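Local coordinates for putative endo-1,4-beta-xylanase (Bacteroides thetaiotaomicron VPI-5482, PDB 5MSX), which is a calcium-containing family 43 glycoside hydrolase that probably cleaves arabinofuranosyl linkages in plant pectin, at residues C[44-49]-C[71-76]. Numbering follows the deposited sequence.
Sequences GVFYCY and KDFVHW
Phe46, on strand 45-52, turns its ring so that one face receives the edge of Phe73 in the loop 71-76. The two rings make a T-shaped pair, with planes at 78° and centroids 5.1 Å apart. Phe73 CD1 is the bump: it sits over the Phe46 face toward the rim, 3.6 Å from Phe46 CG. With its CG anti to the carbonyl carbon (chi1 -55°), Phe46 reaches out beside the loop backbone, and CE2 at its far edge comes 4.0 Å from Lys71 O, near the ring plane. Trp76 brings the six-membered end of its indole to the strand: CH2 meets Phe46 CB at 3.8 Å, while CZ3 lies 3.9 Å from Cys48 CB. The indole rim thus fits into the dip between two side chains on one side of the strand, Phe46 and Cys48. Trp76 CZ2 also lies over a face of Phe73, which is thereby wedged against both aromatic neighbours. Were Phe46 replaced by an alanine, the face that receives Phe73 CD1 would be gone, and a gap would probably open beside that ring, leaving it freer to shift.

No hydrogen bond joins the two segments; bonds within the loop hold much of its shape, and Ser70 OG also ties to Asp72 N, Phe73 N and His75 O. Val74 N meets Asp72 OD1 from above the carboxylate plane (63° out), an Asx turn; His75 N reaches it from the same face but on the syn side, nearer the plane, an Asx motif. OD2 offers its syn lone pair to His75 ND1. Ile39 touches both Cys48 and Phe73. The loop following strand 67-70 thus folds back against one side of neighbouring strand 45-52 of an antiparallel sheet, within the five-bladed beta-propeller characteristic of family 43.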
ATOM      1  N   GLY C  44     -16.483   3.376 -14.841  1.00 26.85           N
ATOM      2  CA  GLY C  44     -17.626   3.552 -15.715  1.00 27.21           C
ATOM      3  C   GLY C  44     -18.961   2.918 -15.312  1.00 27.31           C
ATOM      4  O   GLY C  44     -19.892   2.967 -16.091  1.00 30.00           O
ATOM      5  N   VAL C  45     -19.080   2.371 -14.107  1.00 26.97           N
ATOM      6  CA  VAL C  45     -20.339   1.767 -13.621  1.00 24.93           C
ATOM      7  C   VAL C  45     -20.697   2.361 -12.239  1.00 24.10           C
ATOM      8  O   VAL C  45     -19.812   2.552 -11.416  1.00 21.10           O
ATOM      9  CB  VAL C  45     -20.163   0.235 -13.494  1.00 25.43           C
ATOM     10  CG1 VAL C  45     -21.428  -0.422 -12.978  1.00 26.61           C
ATOM     11  CG2 VAL C  45     -19.746  -0.378 -14.841  1.00 27.26           C
ATOM     12  N   PHE C  46     -21.983   2.603 -11.962  1.00 22.97           N
ATOM     13  CA  PHE C  46     -22.393   3.065 -10.616  1.00 22.45           C
ATOM     14  C   PHE C  46     -22.611   1.892  -9.681  1.00 21.80           C
ATOM     15  O   PHE C  46     -23.104   0.860 -10.098  1.00 21.82           O
ATOM     16  CB  PHE C  46     -23.631   3.944 -10.662  1.00 22.81           C
ATOM     17  CG  PHE C  46     -23.496   5.135 -11.600  1.00 24.09           C
ATOM     18  CD1 PHE C  46     -22.885   6.305 -11.176  1.00 24.00           C
ATOM     19  CD2 PHE C  46     -23.987   5.076 -12.902  1.00 24.00           C
ATOM     20  CE1 PHE C  46     -22.743   7.395 -12.033  1.00 25.13           C
ATOM     21  CE2 PHE C  46     -23.876   6.163 -13.762  1.00 24.63           C
ATOM     22  CZ  PHE C  46     -23.254   7.336 -13.333  1.00 24.63           C
ATOM     23  N   TYR C  47     -22.168   2.050  -8.436  1.00 20.06           N
ATOM     24  CA  TYR C  47     -22.319   1.070  -7.389  1.00 21.03           C
ATOM     25  C   TYR C  47     -23.053   1.727  -6.218  1.00 21.73           C
ATOM     26  O   TYR C  47     -22.802   2.914  -5.921  1.00 19.43           O
ATOM     27  CB  TYR C  47     -20.953   0.620  -6.899  1.00 22.32           C
ATOM     28  CG  TYR C  47     -20.189  -0.212  -7.889  1.00 24.52           C
ATOM     29  CD1 TYR C  47     -19.576   0.368  -8.998  1.00 24.65           C
ATOM     30  CD2 TYR C  47     -20.093  -1.601  -7.727  1.00 26.37           C
ATOM     31  CE1 TYR C  47     -18.879  -0.403  -9.907  1.00 25.62           C
ATOM     32  CE2 TYR C  47     -19.378  -2.374  -8.622  1.00 27.11           C
ATOM     33  CZ  TYR C  47     -18.796  -1.770  -9.713  1.00 26.41           C
ATOM     34  OH  TYR C  47     -18.122  -2.563 -10.582  1.00 26.40           O
ATOM     35  N   CYS C  48     -23.949   0.960  -5.573  1.00 21.46           N
ATOM     36  CA  CYS C  48     -24.639   1.358  -4.365  1.00 20.94           C
ATOM     37  C   CYS C  48     -24.488   0.285  -3.291  1.00 20.94           C
ATOM     38  O   CYS C  48     -25.064  -0.805  -3.385  1.00 22.08           O
ATOM     39  CB  CYS C  48     -26.116   1.657  -4.648  1.00 22.25           C
ATOM     40  SG  CYS C  48     -27.081   2.166  -3.172  1.00 23.10           S
ATOM     41  N   TYR C  49     -23.672   0.603  -2.284  1.00 19.49           N
ATOM     42  CA  TYR C  49     -23.521  -0.177  -1.090  1.00 19.72           C
ATOM     43  C   TYR C  49     -24.392   0.462   0.005  1.00 20.62           C
ATOM     44  O   TYR C  49     -24.234   1.642   0.324  1.00 22.38           O
ATOM     45  CB  TYR C  49     -22.070  -0.112  -0.631  1.00 19.79           C
ATOM     46  CG  TYR C  49     -21.036  -0.646  -1.618  1.00 19.99           C
ATOM     47  CD1 TYR C  49     -20.729  -2.020  -1.666  1.00 20.39           C
ATOM     48  CD2 TYR C  49     -20.324   0.203  -2.453  1.00 19.11           C
ATOM     49  CE1 TYR C  49     -19.761  -2.515  -2.535  1.00 19.38           C
ATOM     50  CE2 TYR C  49     -19.362  -0.292  -3.329  1.00 19.22           C
ATOM     51  CZ  TYR C  49     -19.068  -1.640  -3.352  1.00 19.34           C
ATOM     52  OH  TYR C  49     -18.111  -2.125  -4.221  1.00 19.50           O
ATOM     53  N   LYS C  71     -25.445   0.732 -15.089  1.00 26.93           N
ATOM     54  CA  LYS C  71     -24.669   1.408 -16.119  1.00 28.33           C
ATOM     55  C   LYS C  71     -25.153   2.825 -16.353  1.00 27.66           C
ATOM     56  O   LYS C  71     -24.387   3.679 -16.812  1.00 28.10           O
ATOM     57  CB  LYS C  71     -24.718   0.612 -17.413  1.00 33.31           C
ATOM     58  CG  LYS C  71     -24.110  -0.772 -17.260  1.00 38.80           C
ATOM     59  CD  LYS C  71     -23.984  -1.496 -18.594  1.00 45.12           C
ATOM     60  CE  LYS C  71     -23.269  -2.832 -18.434  1.00 49.47           C
ATOM     61  NZ  LYS C  71     -24.211  -3.889 -17.971  1.00 56.42           N
ATOM     62  N   ASP C  72     -26.419   3.085 -16.044  1.00 25.57           N
ATOM     63  CA  ASP C  72     -27.054   4.356 -16.414  1.00 25.62           C
ATOM     64  C   ASP C  72     -27.670   5.140 -15.238  1.00 24.50           C
ATOM     65  O   ASP C  72     -28.165   6.242 -15.449  1.00 24.10           O
ATOM     66  CB  ASP C  72     -28.130   4.116 -17.490  1.00 25.84           C
ATOM     67  CG  ASP C  72     -29.242   3.150 -17.034  1.00 27.71           C
ATOM     68  OD1 ASP C  72     -29.227   2.622 -15.901  1.00 29.37           O
ATOM     69  OD2 ASP C  72     -30.167   2.904 -17.823  1.00 32.08           O
ATOM     70  N   PHE C  73     -27.643   4.578 -14.027  1.00 23.96           N
ATOM     71  CA  PHE C  73     -28.295   5.177 -12.826  1.00 23.83           C
ATOM     72  C   PHE C  73     -29.833   5.016 -12.745  1.00 25.04           C
ATOM     73  O   PHE C  73     -30.477   5.558 -11.827  1.00 23.20           O
ATOM     74  CB  PHE C  73     -27.922   6.667 -12.670  1.00 21.34           C
ATOM     75  CG  PHE C  73     -27.743   7.087 -11.236  1.00 20.40           C
ATOM     76  CD1 PHE C  73     -26.609   6.698 -10.532  1.00 19.84           C
ATOM     77  CD2 PHE C  73     -28.710   7.861 -10.591  1.00 19.59           C
ATOM     78  CE1 PHE C  73     -26.428   7.074  -9.197  1.00 20.64           C
ATOM     79  CE2 PHE C  73     -28.538   8.227  -9.254  1.00 20.95           C
ATOM     80  CZ  PHE C  73     -27.403   7.822  -8.551  1.00 19.72           C
ATOM     81  N   VAL C  74     -30.407   4.244 -13.663  1.00 25.03           N
ATOM     82  CA  VAL C  74     -31.863   4.021 -13.720  1.00 27.29           C
ATOM     83  C   VAL C  74     -32.156   2.538 -13.465  1.00 28.41           C
ATOM     84  O   VAL C  74     -32.930   2.196 -12.575  1.00 27.12           O
ATOM     85  CB  VAL C  74     -32.407   4.479 -15.075  1.00 27.96           C
ATOM     86  CG1 VAL C  74     -33.896   4.216 -15.203  1.00 28.34           C
ATOM     87  CG2 VAL C  74     -32.120   5.967 -15.253  1.00 28.54           C
ATOM     88  N   HIS C  75     -31.519   1.667 -14.248  1.00 28.26           N
ATOM     89  CA  HIS C  75     -31.646   0.221 -14.089  1.00 27.46           C
ATOM     90  C   HIS C  75     -30.568  -0.333 -13.207  1.00 24.23           C
ATOM     91  O   HIS C  75     -29.399  -0.267 -13.564  1.00 25.51           O
ATOM     92  CB  HIS C  75     -31.589  -0.440 -15.471  1.00 31.01           C
ATOM     93  CG  HIS C  75     -32.656   0.060 -16.387  1.00 33.33           C
ATOM     94  ND1 HIS C  75     -32.436   1.059 -17.311  1.00 35.17           N
ATOM     95  CD2 HIS C  75     -33.971  -0.250 -16.470  1.00 35.39           C
ATOM     96  CE1 HIS C  75     -33.563   1.316 -17.951  1.00 35.44           C
ATOM     97  NE2 HIS C  75     -34.508   0.533 -17.463  1.00 36.03           N
ATOM     98  N   TRP C  76     -30.968  -0.897 -12.068  1.00 22.66           N
ATOM     99  CA  TRP C  76     -30.058  -1.393 -11.041  1.00 23.10           C
ATOM    100  C   TRP C  76     -30.222  -2.885 -10.876  1.00 23.51           C
ATOM    101  O   TRP C  76     -31.306  -3.390 -11.106  1.00 25.94           O
ATOM    102  CB  TRP C  76     -30.374  -0.709  -9.705  1.00 22.29           C
ATOM    103  CG  TRP C  76     -30.078   0.771  -9.710  1.00 22.05           C
ATOM    104  CD1 TRP C  76     -30.910   1.780 -10.113  1.00 21.05           C
ATOM    105  CD2 TRP C  76     -28.850   1.395  -9.305  1.00 20.87           C
ATOM    106  NE1 TRP C  76     -30.270   2.991  -9.988  1.00 21.30           N
ATOM    107  CE2 TRP C  76     -29.006   2.782  -9.495  1.00 21.01           C
ATOM    108  CE3 TRP C  76     -27.627   0.908  -8.818  1.00 21.74           C
ATOM    109  CZ2 TRP C  76     -27.974   3.706  -9.204  1.00 21.89           C
ATOM    110  CZ3 TRP C  76     -26.600   1.820  -8.515  1.00 21.83           C
ATOM    111  CH2 TRP C  76     -26.789   3.205  -8.705  1.00 22.18           C
TER